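Local coordinates for imelysin-like protein (Psychrobacter arcticus, PDB 3PF0) that is of unknown function but, as an imelysin-like member of the peptidase M75 family, has been regarded as a putative metalloendopeptidase, at residues N298-T303 with K345-P350; T278-M283 with T306-T311; A174-D179 with A263-S268; S74-D79 with R99-V104. All coordinates share one frame; numbering follows the deposited sequence.

Contact 1. Residues N298-T303 with K345-P350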
loop_
_atom_site.group_PDB
_atom_site.type_symbol
_atom_site.label_atom_id
_atom_site.label_comp_id
_atom_site.label_asym_id
_atom_site.label_seq_id
_atom_site.Cartn_x
_atom_site.Cartn_y
_atom_site.Cartn_z
ATOM N N ASN A 298 28.886 -1.023 -3.371
ATOM C CA ASN A 298 28.422 -0.830 -1.990
ATOM C C ASN A 298 27.881 0.608 -1.818
ATOM O O ASN A 298 27.086 0.867 -0.906
ATOM C CB ASN A 298 29.554 -1.120 -0.995
ATOM N N THR A 299 28.301 1.522 -2.729
ATOM C CA THR A 299 27.895 2.929 -2.795
ATOM C C THR A 299 26.407 3.053 -3.219
ATOM O O THR A 299 25.756 4.035 -2.857
ATOM C CB THR A 299 28.844 3.725 -3.720
ATOM O OG1 THR A 299 28.495 5.109 -3.678
ATOM C CG2 THR A 299 28.859 3.216 -5.170
ATOM N N VAL A 300 25.883 2.053 -3.968
ATOM C CA VAL A 300 24.495 1.986 -4.443
ATOM C C VAL A 300 23.550 1.892 -3.234
ATOM O O VAL A 300 22.591 2.661 -3.158
ATOM C CB VAL A 300 24.264 0.820 -5.450
ATOM C CG1 VAL A 300 22.817 0.786 -5.944
ATOM C CG2 VAL A 300 25.226 0.907 -6.633
ATOM N N ALA A 301 23.844 0.974 -2.282
ATOM C CA ALA A 301 23.043 0.787 -1.071
ATOM C C ALA A 301 23.117 2.022 -0.159
ATOM O O ALA A 301 22.098 2.401 0.426
ATOM C CB ALA A 301 23.497 -0.455 -0.320
ATOM N N ASP A 302 24.303 2.668 -0.081
ATOM C CA ASP A 302 24.548 3.870 0.720
ATOM C C ASP A 302 23.754 5.086 0.200
ATOM O O ASP A 302 23.138 5.784 1.005
ATOM C CB ASP A 302 26.048 4.199 0.762
ATOM N N THR A 303 23.759 5.324 -1.132
ATOM C CA THR A 303 23.054 6.450 -1.770
ATOM C C THR A 303 21.528 6.295 -1.658
ATOM O O THR A 303 20.844 7.291 -1.405
ATOM C CB THR A 303 23.483 6.641 -3.231
ATOM O OG1 THR A 303 23.415 5.389 -3.914
ATOM C CG2 THR A 303 24.874 7.242 -3.358
ATOM N N LYS A 345 16.200 2.883 -11.027
ATOM C CA LYS A 345 16.295 2.615 -12.462
ATOM C C LYS A 345 17.729 2.645 -13.013
ATOM O O LYS A 345 18.059 1.815 -13.865
ATOM C CB LYS A 345 15.448 3.635 -13.246
ATOM C CG LYS A 345 13.951 3.376 -13.212
ATOM C CD LYS A 345 13.147 4.669 -13.309
ATOM C CE LYS A 345 12.756 5.045 -14.712
ATOM N NZ LYS A 345 11.959 6.295 -14.724
ATOM N N SER A 346 18.559 3.611 -12.575
ATOM C CA SER A 346 19.896 3.804 -13.140
ATOM C C SER A 346 21.055 3.221 -12.328
ATOM O O SER A 346 22.140 3.070 -12.901
ATOM C CB SER A 346 20.159 5.289 -13.378
ATOM O OG SER A 346 20.259 6.010 -12.160
ATOM N N GLN A 347 20.857 2.910 -11.027
ATOM C CA GLN A 347 21.931 2.363 -10.193
ATOM C C GLN A 347 21.573 0.987 -9.627
ATOM O O GLN A 347 22.375 0.067 -9.745
ATOM C CB GLN A 347 22.303 3.325 -9.050
ATOM C CG GLN A 347 23.204 4.484 -9.476
ATOM C CD GLN A 347 23.668 5.347 -8.320
ATOM O OE1 GLN A 347 23.829 4.894 -7.178
ATOM N NE2 GLN A 347 23.936 6.614 -8.602
ATOM N N LEU A 348 20.385 0.835 -9.016
ATOM C CA LEU A 348 19.996 -0.442 -8.404
ATOM C C LEU A 348 19.731 -1.582 -9.419
ATOM O O LEU A 348 20.335 -2.649 -9.279
ATOM C CB LEU A 348 18.784 -0.278 -7.461
ATOM C CG LEU A 348 18.342 -1.527 -6.671
ATOM C CD1 LEU A 348 19.370 -1.925 -5.617
ATOM C CD2 LEU A 348 16.983 -1.328 -6.044
ATOM N N ILE A 349 18.812 -1.379 -10.382
ATOM C CA ILE A 349 18.424 -2.387 -11.378
ATOM C C ILE A 349 19.647 -2.828 -12.253
ATOM O O ILE A 349 19.844 -4.042 -12.356
ATOM C CB ILE A 349 17.189 -1.907 -12.208
ATOM C CG1 ILE A 349 15.887 -2.116 -11.386
ATOM C CG2 ILE A 349 17.099 -2.591 -13.577
ATOM C CD1 ILE A 349 14.600 -1.441 -11.918
ATOM N N PRO A 350 20.509 -1.936 -12.830
ATOM C CA PRO A 350 21.647 -2.444 -13.630
ATOM C C PRO A 350 22.720 -3.176 -12.806
ATOM O O PRO A 350 23.376 -4.067 -13.352
ATOM C CB PRO A 350 22.222 -1.185 -14.279
ATOM C CG PRO A 350 21.801 -0.082 -13.405
ATOM C CD PRO A 350 20.465 -0.457 -12.858
#

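Contact 2. Residues T278-M283 with T306-T311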
loop_
_atom_site.group_PDB
_atom_site.type_symbol
_atom_site.label_atom_id
_atom_site.label_comp_id
_atom_site.label_asym_id
_atom_site.label_seq_id
_atom_site.Cartn_x
_atom_site.Cartn_y
_atom_site.Cartn_z
ATOM N N THR A 278 8.409 0.990 4.249
ATOM C CA THR A 278 8.393 -0.361 3.678
ATOM C C THR A 278 9.489 -0.458 2.614
ATOM O O THR A 278 10.242 -1.435 2.600
ATOM C CB THR A 278 6.987 -0.683 3.164
ATOM O OG1 THR A 278 6.113 -0.646 4.288
ATOM C CG2 THR A 278 6.892 -2.041 2.488
ATOM N N LEU A 279 9.601 0.573 1.760
ATOM C CA LEU A 279 10.631 0.660 0.723
ATOM C C LEU A 279 12.019 0.723 1.370
ATOM O O LEU A 279 12.928 0.034 0.906
ATOM C CB LEU A 279 10.389 1.879 -0.184
ATOM C CG LEU A 279 11.181 1.932 -1.499
ATOM C CD1 LEU A 279 10.678 0.891 -2.500
ATOM C CD2 LEU A 279 11.087 3.307 -2.125
ATOM N N ASN A 280 12.161 1.504 2.471
ATOM C CA ASN A 280 13.415 1.616 3.229
ATOM C C ASN A 280 13.818 0.262 3.838
ATOM O O ASN A 280 15.003 -0.079 3.840
ATOM C CB ASN A 280 13.308 2.668 4.328
ATOM C CG ASN A 280 14.623 2.925 5.012
ATOM O OD1 ASN A 280 15.557 3.465 4.417
ATOM N ND2 ASN A 280 14.736 2.508 6.270
ATOM N N LYS A 281 12.833 -0.505 4.344
ATOM C CA LYS A 281 13.051 -1.835 4.934
ATOM C C LYS A 281 13.604 -2.797 3.874
ATOM O O LYS A 281 14.473 -3.607 4.181
ATOM C CB LYS A 281 11.733 -2.379 5.518
ATOM C CG LYS A 281 11.918 -3.310 6.709
ATOM C CD LYS A 281 10.919 -4.453 6.691
ATOM C CE LYS A 281 11.275 -5.520 7.698
ATOM N NZ LYS A 281 10.559 -6.796 7.425
ATOM N N ALA A 282 13.113 -2.682 2.622
ATOM C CA ALA A 282 13.542 -3.500 1.490
ATOM C C ALA A 282 14.934 -3.083 0.984
ATOM O O ALA A 282 15.753 -3.959 0.701
ATOM C CB ALA A 282 12.524 -3.402 0.363
HETATM N N MSE A 283 15.200 -1.755 0.879
HETATM C CA MSE A 283 16.461 -1.193 0.372
HETATM C C MSE A 283 17.629 -1.302 1.358
HETATM O O MSE A 283 18.768 -1.405 0.902
HETATM C CB MSE A 283 16.300 0.284 -0.034
HETATM C CG MSE A 283 15.374 0.512 -1.232
HETATM SE SE MSE A 283 15.663 -0.722 -2.704
HETATM C CE MSE A 283 14.050 -0.371 -3.717
ATOM N N THR A 306 20.508 6.898 2.110
ATOM C CA THR A 306 20.589 8.327 2.413
ATOM C C THR A 306 19.395 9.061 1.795
ATOM O O THR A 306 18.772 9.855 2.496
ATOM C CB THR A 306 21.943 8.895 1.965
ATOM O OG1 THR A 306 22.966 8.256 2.732
ATOM C CG2 THR A 306 22.049 10.411 2.150
ATOM N N ALA A 307 19.056 8.771 0.516
ATOM C CA ALA A 307 17.927 9.387 -0.195
ATOM C C ALA A 307 16.578 9.088 0.491
ATOM O O ALA A 307 15.757 10.000 0.633
ATOM C CB ALA A 307 17.893 8.921 -1.643
ATOM N N LEU A 308 16.364 7.829 0.926
ATOM C CA LEU A 308 15.148 7.426 1.622
ATOM C C LEU A 308 15.038 8.123 2.991
ATOM O O LEU A 308 13.951 8.566 3.365
ATOM C CB LEU A 308 15.089 5.900 1.778
ATOM C CG LEU A 308 14.553 5.133 0.567
ATOM C CD1 LEU A 308 15.171 3.781 0.488
ATOM C CD2 LEU A 308 13.049 4.989 0.629
ATOM N N ALA A 309 16.167 8.258 3.704
ATOM C CA ALA A 309 16.243 8.936 4.999
ATOM C C ALA A 309 15.946 10.439 4.866
ATOM O O ALA A 309 15.280 10.984 5.746
ATOM C CB ALA A 309 17.616 8.726 5.626
ATOM N N ASP A 310 16.412 11.096 3.774
ATOM C CA ASP A 310 16.169 12.524 3.523
ATOM C C ASP A 310 14.684 12.785 3.218
ATOM O O ASP A 310 14.132 13.801 3.657
ATOM C CB ASP A 310 17.040 13.053 2.358
ATOM C CG ASP A 310 18.552 13.001 2.541
ATOM O OD1 ASP A 310 19.018 12.987 3.706
ATOM O OD2 ASP A 310 19.273 12.982 1.517
ATOM N N THR A 311 14.049 11.870 2.453
ATOM C CA THR A 311 12.637 11.948 2.070
ATOM C C THR A 311 11.772 11.791 3.324
ATOM O O THR A 311 10.824 12.555 3.504
ATOM C CB THR A 311 12.300 10.905 0.974
ATOM O OG1 THR A 311 13.303 10.952 -0.045
ATOM C CG2 THR A 311 10.938 11.151 0.328
#

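Contact 3. Residues A174-D179 with A263-S268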
loop_
_atom_site.group_PDB
_atom_site.type_symbol
_atom_site.label_atom_id
_atom_site.label_comp_id
_atom_site.label_asym_id
_atom_site.label_seq_id
_atom_site.Cartn_x
_atom_site.Cartn_y
_atom_site.Cartn_z
ATOM N N ALA A 174 -17.513 5.992 4.953
ATOM C CA ALA A 174 -18.568 5.706 5.926
ATOM C C ALA A 174 -18.207 6.207 7.338
ATOM O O ALA A 174 -19.089 6.712 8.036
ATOM C CB ALA A 174 -18.863 4.223 5.964
ATOM N N LEU A 175 -16.918 6.109 7.736
ATOM C CA LEU A 175 -16.470 6.559 9.070
ATOM C C LEU A 175 -16.315 8.089 9.186
ATOM O O LEU A 175 -16.442 8.631 10.292
ATOM C CB LEU A 175 -15.158 5.866 9.472
ATOM C CG LEU A 175 -15.284 4.365 9.760
ATOM C CD1 LEU A 175 -13.927 3.709 9.808
ATOM C CD2 LEU A 175 -16.067 4.095 11.043
ATOM N N TYR A 176 -16.083 8.783 8.060
ATOM C CA TYR A 176 -15.892 10.233 8.067
ATOM C C TYR A 176 -17.060 11.047 7.491
ATOM O O TYR A 176 -16.960 12.277 7.455
ATOM C CB TYR A 176 -14.612 10.585 7.320
ATOM C CG TYR A 176 -13.390 10.396 8.176
ATOM C CD1 TYR A 176 -12.757 9.159 8.260
ATOM C CD2 TYR A 176 -12.891 11.440 8.952
ATOM C CE1 TYR A 176 -11.650 8.969 9.082
ATOM C CE2 TYR A 176 -11.772 11.267 9.759
ATOM C CZ TYR A 176 -11.157 10.030 9.824
ATOM O OH TYR A 176 -10.059 9.868 10.623
ATOM N N ALA A 177 -18.169 10.389 7.096
ATOM C CA ALA A 177 -19.356 11.054 6.533
ATOM C C ALA A 177 -20.023 11.967 7.547
ATOM O O ALA A 177 -20.527 13.031 7.172
ATOM C CB ALA A 177 -20.364 10.018 6.048
ATOM N N ASN A 178 -20.073 11.529 8.823
ATOM C CA ASN A 178 -20.700 12.266 9.929
ATOM C C ASN A 178 -19.929 12.027 11.219
ATOM O O ASN A 178 -19.033 11.181 11.238
ATOM C CB ASN A 178 -22.169 11.822 10.103
ATOM C CG ASN A 178 -23.085 12.144 8.937
ATOM O OD1 ASN A 178 -23.383 13.311 8.647
ATOM N ND2 ASN A 178 -23.571 11.115 8.255
ATOM N N ASP A 179 -20.294 12.738 12.305
ATOM C CA ASP A 179 -19.673 12.560 13.623
ATOM C C ASP A 179 -20.460 11.505 14.436
ATOM O O ASP A 179 -20.281 11.380 15.646
ATOM C CB ASP A 179 -19.556 13.907 14.381
ATOM C CG ASP A 179 -20.846 14.583 14.817
ATOM O OD1 ASP A 179 -21.903 14.286 14.225
ATOM O OD2 ASP A 179 -20.781 15.465 15.711
ATOM N N ALA A 263 -7.613 11.207 1.671
ATOM C CA ALA A 263 -8.007 12.603 1.493
ATOM C C ALA A 263 -9.141 13.019 2.435
ATOM O O ALA A 263 -9.097 14.129 2.966
ATOM C CB ALA A 263 -8.423 12.856 0.049
ATOM N N THR A 264 -10.164 12.155 2.615
ATOM C CA THR A 264 -11.323 12.453 3.465
ATOM C C THR A 264 -10.899 12.457 4.941
ATOM O O THR A 264 -11.305 13.348 5.687
ATOM C CB THR A 264 -12.449 11.451 3.179
ATOM O OG1 THR A 264 -12.757 11.495 1.784
ATOM C CG2 THR A 264 -13.701 11.752 3.969
ATOM N N ALA A 265 -10.061 11.482 5.343
ATOM C CA ALA A 265 -9.531 11.353 6.703
ATOM C C ALA A 265 -8.501 12.450 7.011
ATOM O O ALA A 265 -8.288 12.788 8.178
ATOM C CB ALA A 265 -8.892 9.979 6.878
ATOM N N GLY A 266 -7.868 12.977 5.964
ATOM C CA GLY A 266 -6.824 13.989 6.071
ATOM C C GLY A 266 -5.567 13.390 6.666
ATOM O O GLY A 266 -4.890 14.028 7.478
ATOM N N GLN A 267 -5.262 12.138 6.278
ATOM C CA GLN A 267 -4.101 11.421 6.803
ATOM C C GLN A 267 -3.147 10.969 5.677
ATOM O O GLN A 267 -2.604 9.869 5.746
ATOM C CB GLN A 267 -4.574 10.221 7.656
ATOM C CG GLN A 267 -5.347 10.608 8.932
ATOM C CD GLN A 267 -4.500 11.313 9.979
ATOM O OE1 GLN A 267 -3.262 11.250 9.976
ATOM N NE2 GLN A 267 -5.156 12.004 10.910
ATOM N N SER A 268 -2.912 11.829 4.663
ATOM C CA SER A 268 -2.027 11.467 3.544
ATOM C C SER A 268 -0.580 11.263 3.973
ATOM O O SER A 268 0.066 10.378 3.423
ATOM C CB SER A 268 -2.092 12.479 2.402
ATOM O OG SER A 268 -2.179 13.819 2.852
#

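Contact 4. Residues S74-D79 with R99-V104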
loop_
_atom_site.group_PDB
_atom_site.type_symbol
_atom_site.label_atom_id
_atom_site.label_comp_id
_atom_site.label_asym_id
_atom_site.label_seq_id
_atom_site.Cartn_x
_atom_site.Cartn_y
_atom_site.Cartn_z
ATOM N N SER A 74 -7.681 -5.493 9.695
ATOM C CA SER A 74 -9.049 -5.510 9.178
ATOM C C SER A 74 -9.943 -6.256 10.169
ATOM O O SER A 74 -11.070 -5.836 10.417
ATOM C CB SER A 74 -9.097 -6.157 7.795
ATOM O OG SER A 74 -10.337 -5.899 7.157
ATOM N N ASP A 75 -9.418 -7.359 10.757
ATOM C CA ASP A 75 -10.117 -8.149 11.784
ATOM C C ASP A 75 -10.336 -7.299 13.040
ATOM O O ASP A 75 -11.424 -7.338 13.612
ATOM C CB ASP A 75 -9.319 -9.413 12.172
ATOM C CG ASP A 75 -9.365 -10.559 11.176
ATOM O OD1 ASP A 75 -10.080 -10.433 10.153
ATOM O OD2 ASP A 75 -8.652 -11.562 11.397
ATOM N N LEU A 76 -9.307 -6.537 13.471
ATOM C CA LEU A 76 -9.462 -5.681 14.652
ATOM C C LEU A 76 -10.485 -4.565 14.376
ATOM O O LEU A 76 -11.283 -4.263 15.267
ATOM C CB LEU A 76 -8.129 -5.103 15.176
ATOM C CG LEU A 76 -8.220 -4.147 16.424
ATOM C CD1 LEU A 76 -8.980 -4.782 17.609
ATOM C CD2 LEU A 76 -6.860 -3.665 16.848
ATOM N N LEU A 77 -10.512 -4.007 13.141
ATOM C CA LEU A 77 -11.490 -2.982 12.780
ATOM C C LEU A 77 -12.892 -3.576 12.840
ATOM O O LEU A 77 -13.776 -2.969 13.443
ATOM C CB LEU A 77 -11.213 -2.361 11.386
ATOM C CG LEU A 77 -12.174 -1.223 10.928
ATOM C CD1 LEU A 77 -12.154 -0.019 11.902
ATOM C CD2 LEU A 77 -11.874 -0.780 9.509
ATOM N N HIS A 78 -13.085 -4.785 12.240
ATOM C CA HIS A 78 -14.370 -5.476 12.250
ATOM C C HIS A 78 -14.838 -5.745 13.690
ATOM O O HIS A 78 -15.983 -5.447 14.027
ATOM C CB HIS A 78 -14.331 -6.805 11.448
ATOM C CG HIS A 78 -15.623 -7.555 11.567
ATOM N ND1 HIS A 78 -16.713 -7.247 10.756
ATOM C CD2 HIS A 78 -16.017 -8.451 12.504
ATOM C CE1 HIS A 78 -17.710 -8.007 11.191
ATOM N NE2 HIS A 78 -17.338 -8.750 12.238
ATOM N N ASP A 79 -13.970 -6.322 14.516
ATOM C CA ASP A 79 -14.314 -6.696 15.885
ATOM C C ASP A 79 -14.692 -5.473 16.734
ATOM O O ASP A 79 -15.668 -5.559 17.490
ATOM C CB ASP A 79 -13.195 -7.491 16.547
ATOM C CG ASP A 79 -13.693 -8.256 17.749
ATOM O OD1 ASP A 79 -14.369 -9.279 17.558
ATOM O OD2 ASP A 79 -13.502 -7.774 18.872
ATOM N N ARG A 99 -12.096 5.218 13.723
ATOM C CA ARG A 99 -11.346 6.058 12.779
ATOM C C ARG A 99 -9.835 5.823 12.914
ATOM O O ARG A 99 -9.145 5.719 11.903
ATOM C CB ARG A 99 -11.674 7.537 12.997
ATOM C CG ARG A 99 -13.056 7.912 12.484
ATOM C CD ARG A 99 -13.357 9.348 12.830
ATOM N NE ARG A 99 -14.650 9.777 12.299
ATOM C CZ ARG A 99 -15.116 11.017 12.396
ATOM N NH1 ARG A 99 -14.400 11.956 12.995
ATOM N NH2 ARG A 99 -16.298 11.329 11.881
ATOM N N ASP A 100 -9.339 5.708 14.158
ATOM C CA ASP A 100 -7.930 5.451 14.443
ATOM C C ASP A 100 -7.506 4.087 13.917
ATOM O O ASP A 100 -6.447 3.987 13.310
ATOM C CB ASP A 100 -7.654 5.544 15.955
ATOM C CG ASP A 100 -7.774 6.944 16.528
ATOM O OD1 ASP A 100 -7.902 7.906 15.734
ATOM O OD2 ASP A 100 -7.772 7.075 17.770
ATOM N N GLN A 101 -8.340 3.049 14.137
ATOM C CA GLN A 101 -8.074 1.687 13.679
ATOM C C GLN A 101 -8.162 1.613 12.138
ATOM O O GLN A 101 -7.400 0.861 11.528
ATOM C CB GLN A 101 -9.014 0.674 14.358
ATOM C CG GLN A 101 -8.698 -0.809 14.092
ATOM C CD GLN A 101 -7.227 -1.182 14.164
ATOM O OE1 GLN A 101 -6.459 -0.687 14.992
ATOM N NE2 GLN A 101 -6.804 -2.078 13.299
ATOM N N TRP A 102 -9.027 2.420 11.506
ATOM C CA TRP A 102 -9.088 2.448 10.037
ATOM C C TRP A 102 -7.714 2.879 9.491
ATOM O O TRP A 102 -7.227 2.258 8.552
ATOM C CB TRP A 102 -10.215 3.364 9.512
ATOM C CG TRP A 102 -10.133 3.595 8.025
ATOM C CD1 TRP A 102 -10.613 2.776 7.041
ATOM C CD2 TRP A 102 -9.353 4.606 7.360
ATOM N NE1 TRP A 102 -10.236 3.254 5.803
ATOM C CE2 TRP A 102 -9.438 4.357 5.972
ATOM C CE3 TRP A 102 -8.601 5.710 7.804
ATOM C CZ2 TRP A 102 -8.797 5.169 5.030
ATOM C CZ3 TRP A 102 -7.961 6.504 6.869
ATOM C CH2 TRP A 102 -8.095 6.256 5.499
ATOM N N LEU A 103 -7.086 3.933 10.102
ATOM C CA LEU A 103 -5.780 4.454 9.678
ATOM C C LEU A 103 -4.684 3.387 9.814
ATOM O O LEU A 103 -3.862 3.274 8.905
ATOM C CB LEU A 103 -5.397 5.732 10.458
ATOM C CG LEU A 103 -4.065 6.443 10.085
ATOM C CD1 LEU A 103 -3.942 6.688 8.569
ATOM C CD2 LEU A 103 -3.901 7.745 10.863
ATOM N N VAL A 104 -4.673 2.623 10.943
ATOM C CA VAL A 104 -3.721 1.522 11.195
ATOM C C VAL A 104 -3.836 0.514 10.029
ATOM O O VAL A 104 -2.818 0.109 9.457
ATOM C CB VAL A 104 -3.946 0.854 12.591
ATOM C CG1 VAL A 104 -3.051 -0.374 12.789
ATOM C CG2 VAL A 104 -3.752 1.853 13.741
#

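Contact 1. Residues N298-T303 with K345-P350
Van der Waals packing of V300 on the Q347-L348 peptide makes up the larger share of this contact. V300 CG1 lies against that peptide link, 3.9 Å from Q347 C and equally near L348 N, and the same V300 CG1 is 4.0 Å from Q347 CB. Because CG1 is anti to the backbone N (chi1 -179°), this methyl reaches straight across to the other helix, while CG2 stays beside the backbone N. L348 adds a looser touch, its CD1 lying 4.4 Å from V300 CG1; the rest of that side chain packs against F231 of helix 225-250 and L292 of helix 286-292.

The polar part is slight. Q347 stretches out beyond CG and crosses T303 at about a right angle, bringing Q347 OE1 3.3 Å from T303 OG1. Q347 was modelled in two conformers, and the approach is best taken as doubtful. The threonine hydroxyl, placed between the backbone N and the carbonyl carbon, is turned back over its own helix, where T303 OG1 stands 2.9 Å from both T299 O and V300 O.

The backbones meet where helix 327-351 is irregular: it widens into a pi-type turn over 345-348 and kinks at P350, whose ring nitrogen has no hydrogen to give. The segment axes approach to 9.7 Å and cross at -128°, so the helices splay steeply and touch over a short patch. Such a crossing of an early helical turn over the kinked end of a neighbour is plain interhelical packing at one end of the all-helical imelysin fold.

Contact 2. Residues T278-M283 with T306-T311
N280 and L308 face each other with CA atoms 6.3 Å apart, at the nearest point between two helical segments whose axes come within 10.2 Å. The N-to-C directions differ by 161°, a nearly antiparallel pairing within the helical bundle of the imelysin-like fold. The packing is knobs-into-holes: L308 is the knob, and L279, N280 and M283, together with L276 one turn earlier, frame the hole.

Each part of the leucine meets a different wall. L308 CD2 abuts L279 CD2 at 3.8 Å, the two side chains crossing at about a right angle. On its other branch, L308 CD1 rests against the base of the selenomethionine M283, 3.7 Å from CG and no farther from CB. Beyond CG the M283 chain bends (chi2 -44°), carrying the selenium away from helix 298-316 toward L348. The polar wall is N280, whose OD1 comes 3.6 Å from L308 CB without any bond to it; with CG anti to the backbone N, the amide slants across the root of the leucine. L234 and V238 of helix 225-250 cover L279 from elsewhere in the bundle.

T311 lies off this interface and packs against H336 and I340 of helix 327-351. Its hydroxyl is spent on its own helix: T311 OG1 donates to A307 O at 2.7 Å, tilted 30° from the carbonyl plane, while T311 N reaches the same oxygen from the opposite face.

Contact 3. Residues A174-D179 with A263-S268
Y176 lays its ring over the backbone of A265, in the loop that leads into helix 268-283. The tyrosine starts at CB, which touches the methyl T264 CG2 at 3.7 Å. From there chi1 of -81° puts CG anti to the carbonyl carbon and beside the backbone N, and the ring extends across the loop. Its CD2 and CE2 pass A265 CA, while CE1 and CZ reach the methyl, with A265 CB 3.7 Å from Y176 CE1. The result is a CH-pi contact: A265 CA stands 3.8 Å from the ring centroid, only 11° off the normal. At the tip, Y176 OH still brushes A265 CB at 3.9 Å. The guanidinium of R99 makes a cation-pi contact on the opposite face, so the ring is sandwiched between loop and arginine. A serine here would probably leave A265 without its aromatic cover and R99 without its pi partner. The loop is also tied to helix 167-176 by a hydrogen bond from A265 N to E172 OE2. A265 rests on W102 as well, so the loop is packed at the junction of helices 92-112 and 167-176.

Contact 4. Residues S74-D79 with R99-V104
Q101 lies between L76 and L77 of the facing helix and meets each with a different part of its chain. Its CG is anti to the backbone N (chi1 -172°), which carries the side chain across the interface, and a bend at chi2 (43°) then turns the amide along the neighbouring helix. The aliphatic part passes L77 in the opposite direction, Q101 CG lying 3.8 Å from L77 CA. The amide is roofed by L76, which crosses it at about a right angle: L76 CG and CD2 sit over its flat side, with L76 CD2 3.5 Å from Q101 OE1, and L76 CB is 3.8 Å from Q101 NE2. The same NE2 donates to the backbone oxygen of Q73, which satisfies this buried nitrogen and fixes the turn of the amide. An alanine here would probably take from Q73 O its side-chain donor and open a gap beneath L76.

L77 also has CG anti to the backbone N, and this sends its CD1 to within 4.0 Å of W102 N. A looser touch joins L77 CD2 and W102 CB at 4.5 Å; the indole itself leads away toward helix 167-176, where W102 NE1 is hydrogen-bonded to I168 O. L77 and W102 share L171 of that helix as a neighbour.

The segment axes approach to 9.1 Å at 165°, with the CA atoms of L77 and Q101 5.9 Å apart. Helices 48-84 and 92-112, consecutive and nearly antiparallel, thus form an antiparallel helical hairpin, the basic unit of helical bundles, here within the all-helical imelysin-like fold.

How the contacts relate
From the N terminus, contact 4 closes first, pairing helices 48-84 and 92-112 over a short connection. Contact 3 follows entirely later in the chain, a long loop that brings the loop leading into helix 268-283 back to the end of helix 167-176. These two touch, R99 NE making a probable hydrogen bond of 2.9 Å to L175 O. Contacts 2 and 1 come next and cross, since their segments alternate and both use helix 298-316; they meet where M283 SE packs 3.6 Å from L348 CD2. Contacts 1 and 4 lie on opposite sides of the chain's centre, their own centres about 37 Å apart, and helix 268-283 runs from contact 3 to contact 2.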